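Side-chain contacts in NtrC family transcriptional regulator (PDB 2Q5C), which probably acts as an ATP-dependent, sequence-specific DNA-binding regulator of transcription, this chain being its N-terminal, PrpR_N-type part: residues L5-I10 with N18-L23; H110-E113 with K119-E122; K137-N142 with I157-Y162. All blocks are in the same frame, centred on the assembly; numbering follows the deposited sequence. Where two conformers were deposited one is given.

Starting from the N terminus, contact 1 brings 5-10 and 18-23 together across seven intervening residues, most of them the end of strand 6-11 and the start of helix 14-27, in the first beta-alpha-beta unit of one four-stranded parallel sheet. Contact 2 closes the short turn from helix 109-116 to strand 119-125, an outermost strand of a second sheet with the same 2-1-3-4 order. Contact 3 spans fourteen residues, including strand 145-148, and joins the ends of helices 131-140 and 150-158. The three follow in series, with none nested or crossed. Contacts 2 and 3 touch through Lys-121 and Glu-141, whereas contact 1 lies across the chain's centre, about 35 Å from contact 2 between centres.

Contact 1. Residues L5-I10 with N18-L23; sequences LKIALI and NLFPKL
The carbonyl oxygen of Ile-7 meets the edge of the Phe-20 ring, close to the ring plane, with Ile-7 O 3.3 Å from Phe-20 CE2. The neighbouring Phe-20 CZ is nearly as close to Ile-7 O, at 3.5 Å, so the oxygen faces a C-C edge of the ring more than a single carbon. The same residue is tied through its backbone to Ile-30 and Ile-32 of the adjacent strand, which fixes the peptide that the ring abuts. A second approach comes over the ring face. Leu-9 CB stands 3.6 Å from the centroid of the Phe-20 ring and only 10° off its normal, a CH-pi contact almost exactly over the centre. A chi1 of 171° sets Leu-9 CG opposite the backbone N, and the rest of that side chain runs back along Phe-20 in the opposite direction, leaving Leu-9 CD2 3.7 Å from Phe-20 CB. The Ile-7 side chain instead crosses the phenylalanine at about a right angle, its CG2 branch 3.9 Å from Phe-20 CZ. The ring is thus met by Leu-9 over a face and by Ile-7 at its far end, and all the residues in touch are buried.

The strand and helix segments run nearly antiparallel, at 164°, as expected of strand and following helix in a beta-alpha-beta unit. The helix is kinked here: Pro-21, having no N-H, cannot bond to the preceding turn. Around the contact, Phe-20 also reaches Pro-31 and Thr-33 of strand 30-35, meets the ring of Phe-29, and touches Ile-56, as do Ile-7 and Leu-9. Helix 14-27 therefore packs against strands 6-11, 30-35 and 54-58 together, while its Leu-23 leans on Arg-174 and Ile-177 of helix 170-187.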
loop_
_atom_site.group_PDB
_atom_site.type_symbol
_atom_site.label_atom_id
_atom_site.label_comp_id
_atom_site.label_asym_id
_atom_site.label_seq_id
_atom_site.Cartn_x
_atom_site.Cartn_y
_atom_site.Cartn_z
ATOM N N LEU A 5 17.222 -13.885 11.870
ATOM C CA LEU A 5 16.267 -13.635 10.790
ATOM C C LEU A 5 16.323 -12.187 10.354
ATOM O O LEU A 5 16.503 -11.294 11.169
ATOM C CB LEU A 5 14.854 -13.995 11.233
ATOM C CG LEU A 5 14.656 -15.464 11.653
ATOM C CD1 LEU A 5 13.228 -15.730 12.144
ATOM C CD2 LEU A 5 15.042 -16.406 10.524
ATOM N N LYS A 6 16.135 -11.992 9.059
ATOM C CA LYS A 6 16.176 -10.653 8.454
ATOM C C LYS A 6 14.939 -10.455 7.610
ATOM O O LYS A 6 14.631 -11.284 6.742
ATOM C CB LYS A 6 17.403 -10.512 7.577
ATOM C CG LYS A 6 18.731 -10.727 8.334
ATOM C CD LYS A 6 19.943 -10.576 7.424
ATOM C CE LYS A 6 20.088 -9.179 6.852
ATOM N NZ LYS A 6 21.322 -9.106 6.000
ATOM N N ILE A 7 14.189 -9.392 7.891
ATOM C CA ILE A 7 12.973 -9.097 7.136
ATOM C C ILE A 7 13.014 -7.671 6.665
ATOM O O ILE A 7 13.254 -6.741 7.470
ATOM C CB ILE A 7 11.690 -9.342 7.961
ATOM C CG1 ILE A 7 11.690 -10.742 8.577
ATOM C CG2 ILE A 7 10.423 -9.102 7.099
ATOM C CD1 ILE A 7 10.467 -11.009 9.440
ATOM N N ALA A 8 12.767 -7.489 5.375
ATOM C CA ALA A 8 12.686 -6.157 4.771
ATOM C C ALA A 8 11.260 -5.692 4.633
ATOM O O ALA A 8 10.417 -6.428 4.148
ATOM C CB ALA A 8 13.335 -6.118 3.411
ATOM N N LEU A 9 10.996 -4.451 5.030
ATOM C CA LEU A 9 9.734 -3.768 4.735
ATOM C C LEU A 9 10.008 -2.740 3.679
ATOM O O LEU A 9 10.894 -1.903 3.858
ATOM C CB LEU A 9 9.162 -3.097 6.007
ATOM C CG LEU A 9 7.963 -2.180 5.705
ATOM C CD1 LEU A 9 6.754 -2.996 5.307
ATOM C CD2 LEU A 9 7.627 -1.399 6.972
ATOM N N ILE A 10 9.264 -2.781 2.568
ATOM C CA ILE A 10 9.438 -1.823 1.474
ATOM C C ILE A 10 8.101 -1.101 1.348
ATOM O O ILE A 10 7.068 -1.732 1.086
ATOM C CB ILE A 10 9.832 -2.505 0.145
ATOM C CG1 ILE A 10 11.101 -3.338 0.375
ATOM C CG2 ILE A 10 10.022 -1.421 -0.939
ATOM C CD1 ILE A 10 11.583 -4.137 -0.866
ATOM N N ASN A 18 8.718 3.679 10.410
ATOM C CA ASN A 18 9.270 3.949 11.736
ATOM C C ASN A 18 8.831 2.946 12.805
ATOM O O ASN A 18 9.543 2.709 13.784
ATOM C CB ASN A 18 8.943 5.371 12.189
ATOM C CG ASN A 18 9.545 6.426 11.289
ATOM O OD1 ASN A 18 8.884 7.415 10.954
ATOM N ND2 ASN A 18 10.804 6.234 10.901
ATOM N N LEU A 19 7.658 2.349 12.630
ATOM C CA LEU A 19 7.193 1.333 13.556
ATOM C C LEU A 19 7.968 -0.005 13.411
ATOM O O LEU A 19 8.213 -0.718 14.383
ATOM C CB LEU A 19 5.698 1.093 13.331
ATOM C CG LEU A 19 5.035 -0.033 14.125
ATOM C CD1 LEU A 19 5.144 0.219 15.656
ATOM C CD2 LEU A 19 3.578 -0.142 13.711
ATOM N N PHE A 20 8.327 -0.334 12.170
ATOM C CA PHE A 20 8.836 -1.670 11.886
ATOM C C PHE A 20 10.062 -2.061 12.746
ATOM O O PHE A 20 10.099 -3.163 13.289
ATOM C CB PHE A 20 9.096 -1.757 10.377
ATOM C CG PHE A 20 9.494 -3.126 9.857
ATOM C CD1 PHE A 20 8.573 -4.165 9.847
ATOM C CD2 PHE A 20 10.755 -3.352 9.297
ATOM C CE1 PHE A 20 8.926 -5.424 9.335
ATOM C CE2 PHE A 20 11.097 -4.617 8.772
ATOM C CZ PHE A 20 10.176 -5.619 8.793
ATOM N N PRO A 21 11.077 -1.180 12.881
ATOM C CA PRO A 21 12.198 -1.576 13.741
ATOM C C PRO A 21 11.834 -1.781 15.207
ATOM O O PRO A 21 12.528 -2.521 15.907
ATOM C CB PRO A 21 13.198 -0.410 13.620
ATOM C CG PRO A 21 12.734 0.412 12.522
ATOM C CD PRO A 21 11.319 0.100 12.193
ATOM N N LYS A 22 10.773 -1.119 15.671
ATOM C CA LYS A 22 10.311 -1.327 17.044
ATOM C C LYS A 22 9.719 -2.700 17.189
ATOM O O LYS A 22 9.977 -3.399 18.184
ATOM C CB LYS A 22 9.300 -0.264 17.470
ATOM C CG LYS A 22 9.849 1.138 17.358
ATOM C CD LYS A 22 8.746 2.156 17.608
ATOM C CE LYS A 22 9.213 3.557 17.251
ATOM N NZ LYS A 22 8.141 4.547 17.508
ATOM N N LEU A 23 8.962 -3.121 16.177
ATOM C CA LEU A 23 8.400 -4.468 16.208
ATOM C C LEU A 23 9.476 -5.527 16.060
ATOM O O LEU A 23 9.369 -6.617 16.626
ATOM C CB LEU A 23 7.302 -4.637 15.165
ATOM C CG LEU A 23 6.124 -3.659 15.257
ATOM C CD1 LEU A 23 5.115 -3.895 14.153
ATOM C CD2 LEU A 23 5.444 -3.787 16.619
#

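Contact 2. Residues H110-E113 with K119-E122; sequences HEIE and KIKE
Glu-113 and Ile-120 join the helix and second strand of the beta-alpha-beta unit formed by strand 96-102, helix 109-116 and strand 119-125. The evidence for a firm link is a short, straight hydrogen bond: Ile-120 N donates to Glu-113 OE2 at 2.8 Å with an N-H...O angle of 172°. The donor comes to the anti side of the oxygen, 30° out of the carboxylate plane. Strand 119-125 is outermost in its sheet, and Lys-119 and Lys-121 make backbone bonds to Leu-97 and Leu-99 of the inner strand 96-102, so the glutamate meets the peptide N-H that the strand turns the other way.

The tight part includes this bond and the aliphatic carbons beside it. An extended second torsion (chi2 179°) carries the carboxylate out from CG to the amide of Ile-120, while Glu-113 CG itself rests 3.9 Å from Ile-120 CB. Ile-112 is a buried neighbour of Ile-120, but the modelled approach of the two is doubtful.

Toward solvent the contact thins out. Exposed Lys-119 adds little beyond its backbone, with Lys-119 CA 3.5 Å from Glu-113 OE2. On the helix, exposed His-110 offers ND1 to Glu-113 OE1 only weakly, at 3.5 Å. A stronger partner is Lys-109, whose NZ forms a salt bridge with Glu-113 OE1 and also bonds to Ile-120 O. That positive charge probably eases the approach of two acceptors, Glu-113 OE2 and Ile-120 O, which lie 3.4 Å apart.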
loop_
_atom_site.group_PDB
_atom_site.type_symbol
_atom_site.label_atom_id
_atom_site.label_comp_id
_atom_site.label_asym_id
_atom_site.label_seq_id
_atom_site.Cartn_x
_atom_site.Cartn_y
_atom_site.Cartn_z
ATOM N N HIS A 110 -20.684 1.958 -3.132
ATOM C CA HIS A 110 -22.029 2.396 -2.753
ATOM C C HIS A 110 -22.235 2.382 -1.248
ATOM O O HIS A 110 -22.911 3.238 -0.688
ATOM C CB HIS A 110 -23.115 1.550 -3.417
ATOM C CG HIS A 110 -23.076 1.565 -4.911
ATOM N ND1 HIS A 110 -23.361 2.681 -5.666
ATOM C CD2 HIS A 110 -22.834 0.569 -5.789
ATOM C CE1 HIS A 110 -23.269 2.374 -6.945
ATOM N NE2 HIS A 110 -22.938 1.105 -7.048
ATOM N N GLU A 111 -21.622 1.400 -0.585
ATOM C CA GLU A 111 -21.698 1.338 0.853
ATOM C C GLU A 111 -21.024 2.535 1.517
ATOM O O GLU A 111 -21.547 3.104 2.476
ATOM C CB GLU A 111 -21.095 0.018 1.356
ATOM C CG GLU A 111 -21.368 -0.193 2.805
ATOM C CD GLU A 111 -21.181 -1.621 3.292
ATOM O OE1 GLU A 111 -20.432 -2.400 2.674
ATOM O OE2 GLU A 111 -21.780 -1.929 4.338
ATOM N N ILE A 112 -19.860 2.929 1.023
ATOM C CA ILE A 112 -19.177 4.063 1.635
ATOM C C ILE A 112 -19.893 5.397 1.336
ATOM O O ILE A 112 -19.917 6.298 2.173
ATOM C CB ILE A 112 -17.685 4.068 1.246
ATOM C CG1 ILE A 112 -16.897 5.146 2.001
ATOM C CG2 ILE A 112 -17.514 4.122 -0.275
ATOM C CD1 ILE A 112 -15.460 4.712 2.295
ATOM N N GLU A 113 -20.507 5.503 0.157
ATOM C CA GLU A 113 -21.345 6.683 -0.152
ATOM C C GLU A 113 -22.483 6.804 0.839
ATOM O O GLU A 113 -22.738 7.882 1.380
ATOM C CB GLU A 113 -21.922 6.570 -1.552
ATOM C CG GLU A 113 -20.889 6.798 -2.656
ATOM C CD GLU A 113 -21.475 6.651 -4.037
ATOM O OE1 GLU A 113 -22.128 5.613 -4.318
ATOM O OE2 GLU A 113 -21.276 7.555 -4.868
ATOM N N LYS A 119 -20.062 11.284 -2.616
ATOM C CA LYS A 119 -20.241 10.726 -3.939
ATOM C C LYS A 119 -18.880 10.208 -4.355
ATOM O O LYS A 119 -17.870 10.908 -4.221
ATOM C CB LYS A 119 -20.732 11.804 -4.922
ATOM C CG LYS A 119 -21.174 11.239 -6.265
ATOM C CD LYS A 119 -21.862 12.304 -7.112
ATOM C CE LYS A 119 -22.163 11.755 -8.506
ATOM N NZ LYS A 119 -21.865 12.782 -9.560
ATOM N N ILE A 120 -18.854 8.968 -4.810
ATOM C CA ILE A 120 -17.602 8.322 -5.150
ATOM C C ILE A 120 -17.681 7.767 -6.548
ATOM O O ILE A 120 -18.645 7.060 -6.885
ATOM C CB ILE A 120 -17.311 7.170 -4.156
ATOM C CG1 ILE A 120 -16.958 7.746 -2.786
ATOM C CG2 ILE A 120 -16.151 6.291 -4.630
ATOM C CD1 ILE A 120 -16.965 6.752 -1.698
ATOM N N LYS A 121 -16.684 8.096 -7.361
ATOM C CA LYS A 121 -16.480 7.409 -8.635
ATOM C C LYS A 121 -15.275 6.509 -8.451
ATOM O O LYS A 121 -14.214 6.963 -8.052
ATOM C CB LYS A 121 -16.259 8.387 -9.779
ATOM C CG LYS A 121 -16.241 7.707 -11.149
ATOM C CD LYS A 121 -16.680 8.668 -12.267
ATOM C CE LYS A 121 -16.843 7.963 -13.625
ATOM N NZ LYS A 121 -17.714 6.749 -13.578
ATOM N N GLU A 122 -15.461 5.226 -8.720
ATOM C CA GLU A 122 -14.399 4.244 -8.534
ATOM C C GLU A 122 -13.666 4.018 -9.849
ATOM O O GLU A 122 -14.291 3.899 -10.921
ATOM C CB GLU A 122 -15.028 2.956 -8.026
ATOM C CG GLU A 122 -14.034 1.811 -7.828
ATOM C CD GLU A 122 -14.740 0.532 -7.450
ATOM O OE1 GLU A 122 -15.229 0.440 -6.299
ATOM O OE2 GLU A 122 -14.839 -0.371 -8.307
#

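Contact 3. Residues K137-N142 with I157-Y162; sequences KVKTEN and IKQGLY
Lys-139 and Gln-159 provide the polar part of this contact, through a hydrogen bond from Lys-139 NZ to Gln-159 O of 2.7 Å. The C=O...N angle is 137° and the donor is tilted 19° from the carbonyl plane. A bend at the third torsion of the lysine (chi3 105°) swings its end toward that oxygen. Gln-159 is the first residue to leave helical geometry after helix 150-158, so the ammonium group meets a carbonyl at a helix C terminus, where the helix dipole would probably favour a positive charge. The amide group of Gln-159 serves other partners: its NE2 bonds to Glu-155 OE2 and Thr-132 O, and its OE1 to Ser-136 OG. These bonds hold the glutamine between the two helices, and Lys-139 CD passes 3.8 Å from Gln-159 OE1.

The apolar part is carried by the two branches of Leu-161. Leu-161 CD1 lies 3.9 Å from Val-138 CG1, the inner side, where Val-138 also rests on Ala-98, Ile-100, Phe-123 and Val-146. The other branch, Leu-161 CD2, lies 4.1 Å from Lys-139 CG, so the aliphatic stem of the lysine covers the leucine before its end turns to the carbonyl. In both pairs the side chains meet at a slant.

Backbone geometry explains how the second segment presents these groups. Gly-160, with its positive phi, is the C' residue of a Schellman motif: Gly-160 N bonds to Ile-157 O at 2.9 Å, and Leu-161 N bonds to Ala-156 O. The C-terminal end of helix 131-140 thus packs on the Schellman turn that leads from helix 150-158 into strand 162-165 of the parallel 2-1-3-4 sheet, as in Rossmann-like alpha/beta domains.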
loop_
_atom_site.group_PDB
_atom_site.type_symbol
_atom_site.label_atom_id
_atom_site.label_comp_id
_atom_site.label_asym_id
_atom_site.label_seq_id
_atom_site.Cartn_x
_atom_site.Cartn_y
_atom_site.Cartn_z
ATOM N N LYS A 137 -7.848 11.012 -16.453
ATOM C CA LYS A 137 -9.253 10.670 -16.561
ATOM C C LYS A 137 -10.049 11.301 -15.428
ATOM O O LYS A 137 -11.125 11.831 -15.638
ATOM C CB LYS A 137 -9.466 9.144 -16.600
ATOM C CG LYS A 137 -10.843 8.783 -17.035
ATOM C CD LYS A 137 -11.019 7.281 -17.120
ATOM C CE LYS A 137 -12.368 6.962 -17.645
ATOM N NZ LYS A 137 -12.541 5.481 -17.784
ATOM N N VAL A 138 -9.550 11.211 -14.197
ATOM C CA VAL A 138 -10.207 11.848 -13.057
ATOM C C VAL A 138 -10.531 13.319 -13.319
ATOM O O VAL A 138 -11.665 13.747 -13.066
ATOM C CB VAL A 138 -9.347 11.689 -11.771
ATOM C CG1 VAL A 138 -9.953 12.473 -10.588
ATOM C CG2 VAL A 138 -9.225 10.190 -11.433
ATOM N N LYS A 139 -9.550 14.061 -13.846
ATOM C CA LYS A 139 -9.716 15.502 -14.105
ATOM C C LYS A 139 -10.854 15.675 -15.083
ATOM O O LYS A 139 -11.680 16.568 -14.924
ATOM C CB LYS A 139 -8.477 16.142 -14.726
ATOM C CG LYS A 139 -7.301 16.259 -13.838
ATOM C CD LYS A 139 -6.113 16.867 -14.570
ATOM C CE LYS A 139 -5.869 18.313 -14.159
ATOM N NZ LYS A 139 -4.431 18.684 -14.396
ATOM N N THR A 140 -10.923 14.816 -16.111
ATOM C CA THR A 140 -11.957 14.978 -17.139
ATOM C C THR A 140 -13.349 14.707 -16.605
ATOM O O THR A 140 -14.368 15.127 -17.220
ATOM C CB THR A 140 -11.726 14.088 -18.397
ATOM O OG1 THR A 140 -11.943 12.689 -18.087
ATOM C CG2 THR A 140 -10.373 14.304 -18.976
ATOM N N GLU A 141 -13.431 13.996 -15.469
ATOM C CA GLU A 141 -14.693 13.713 -14.810
ATOM C C GLU A 141 -15.083 14.829 -13.848
ATOM O O GLU A 141 -16.048 14.697 -13.100
ATOM C CB GLU A 141 -14.628 12.362 -14.058
ATOM C CG GLU A 141 -14.412 11.152 -14.937
ATOM C CD GLU A 141 -15.596 10.805 -15.821
ATOM O OE1 GLU A 141 -16.737 11.238 -15.530
ATOM O OE2 GLU A 141 -15.376 10.060 -16.801
ATOM N N ASN A 142 -14.321 15.925 -13.860
ATOM C CA ASN A 142 -14.567 17.069 -12.982
ATOM C C ASN A 142 -14.441 16.730 -11.488
ATOM O O ASN A 142 -15.095 17.327 -10.629
ATOM C CB ASN A 142 -15.939 17.709 -13.276
ATOM C CG ASN A 142 -16.020 19.151 -12.796
ATOM O OD1 ASN A 142 -15.025 19.899 -12.797
ATOM N ND2 ASN A 142 -17.210 19.535 -12.327
ATOM N N ILE A 157 -1.719 14.873 -6.919
ATOM C CA ILE A 157 -1.224 16.161 -6.462
ATOM C C ILE A 157 -0.354 16.809 -7.560
ATOM O O ILE A 157 -0.464 18.017 -7.820
ATOM C CB ILE A 157 -0.496 16.016 -5.111
ATOM C CG1 ILE A 157 -1.518 15.646 -4.027
ATOM C CG2 ILE A 157 0.227 17.329 -4.734
ATOM C CD1 ILE A 157 -0.890 14.989 -2.772
ATOM N N LYS A 158 0.431 16.004 -8.263
ATOM C CA LYS A 158 1.242 16.528 -9.377
ATOM C C LYS A 158 0.354 17.158 -10.456
ATOM O O LYS A 158 0.728 18.192 -11.051
ATOM C CB LYS A 158 2.104 15.422 -9.981
ATOM C CG LYS A 158 3.041 15.904 -11.105
ATOM C CD LYS A 158 3.882 14.753 -11.663
ATOM C CE LYS A 158 4.755 15.234 -12.815
ATOM N NZ LYS A 158 5.360 14.087 -13.541
ATOM N N GLN A 159 -0.801 16.550 -10.717
ATOM C CA GLN A 159 -1.739 17.060 -11.715
ATOM C C GLN A 159 -2.725 18.100 -11.117
ATOM O O GLN A 159 -3.718 18.455 -11.756
ATOM C CB GLN A 159 -2.445 15.913 -12.473
ATOM C CG GLN A 159 -1.492 14.975 -13.304
ATOM C CD GLN A 159 -2.189 14.071 -14.368
ATOM O OE1 GLN A 159 -3.169 14.468 -15.030
ATOM N NE2 GLN A 159 -1.659 12.840 -14.545
ATOM N N GLY A 160 -2.428 18.577 -9.911
ATOM C CA GLY A 160 -3.160 19.690 -9.282
ATOM C C GLY A 160 -4.438 19.324 -8.565
ATOM O O GLY A 160 -5.294 20.186 -8.303
ATOM N N LEU A 161 -4.570 18.048 -8.205
ATOM C CA LEU A 161 -5.731 17.601 -7.442
ATOM C C LEU A 161 -5.389 17.463 -5.964
ATOM O O LEU A 161 -4.230 17.546 -5.584
ATOM C CB LEU A 161 -6.243 16.263 -7.972
ATOM C CG LEU A 161 -6.503 16.201 -9.480
ATOM C CD1 LEU A 161 -6.959 14.818 -9.846
ATOM C CD2 LEU A 161 -7.514 17.282 -9.921
ATOM N N TYR A 162 -6.406 17.299 -5.127
ATOM C CA TYR A 162 -6.154 16.931 -3.731
ATOM C C TYR A 162 -6.004 15.412 -3.666
ATOM O O TYR A 162 -6.706 14.690 -4.354
ATOM C CB TYR A 162 -7.319 17.336 -2.852
ATOM C CG TYR A 162 -7.544 18.820 -2.697
ATOM C CD1 TYR A 162 -6.613 19.617 -2.059
ATOM C CD2 TYR A 162 -8.708 19.399 -3.168
ATOM C CE1 TYR A 162 -6.832 20.967 -1.893
ATOM C CE2 TYR A 162 -8.936 20.757 -3.009
ATOM C CZ TYR A 162 -7.985 21.522 -2.378
ATOM O OH TYR A 162 -8.178 22.875 -2.181
#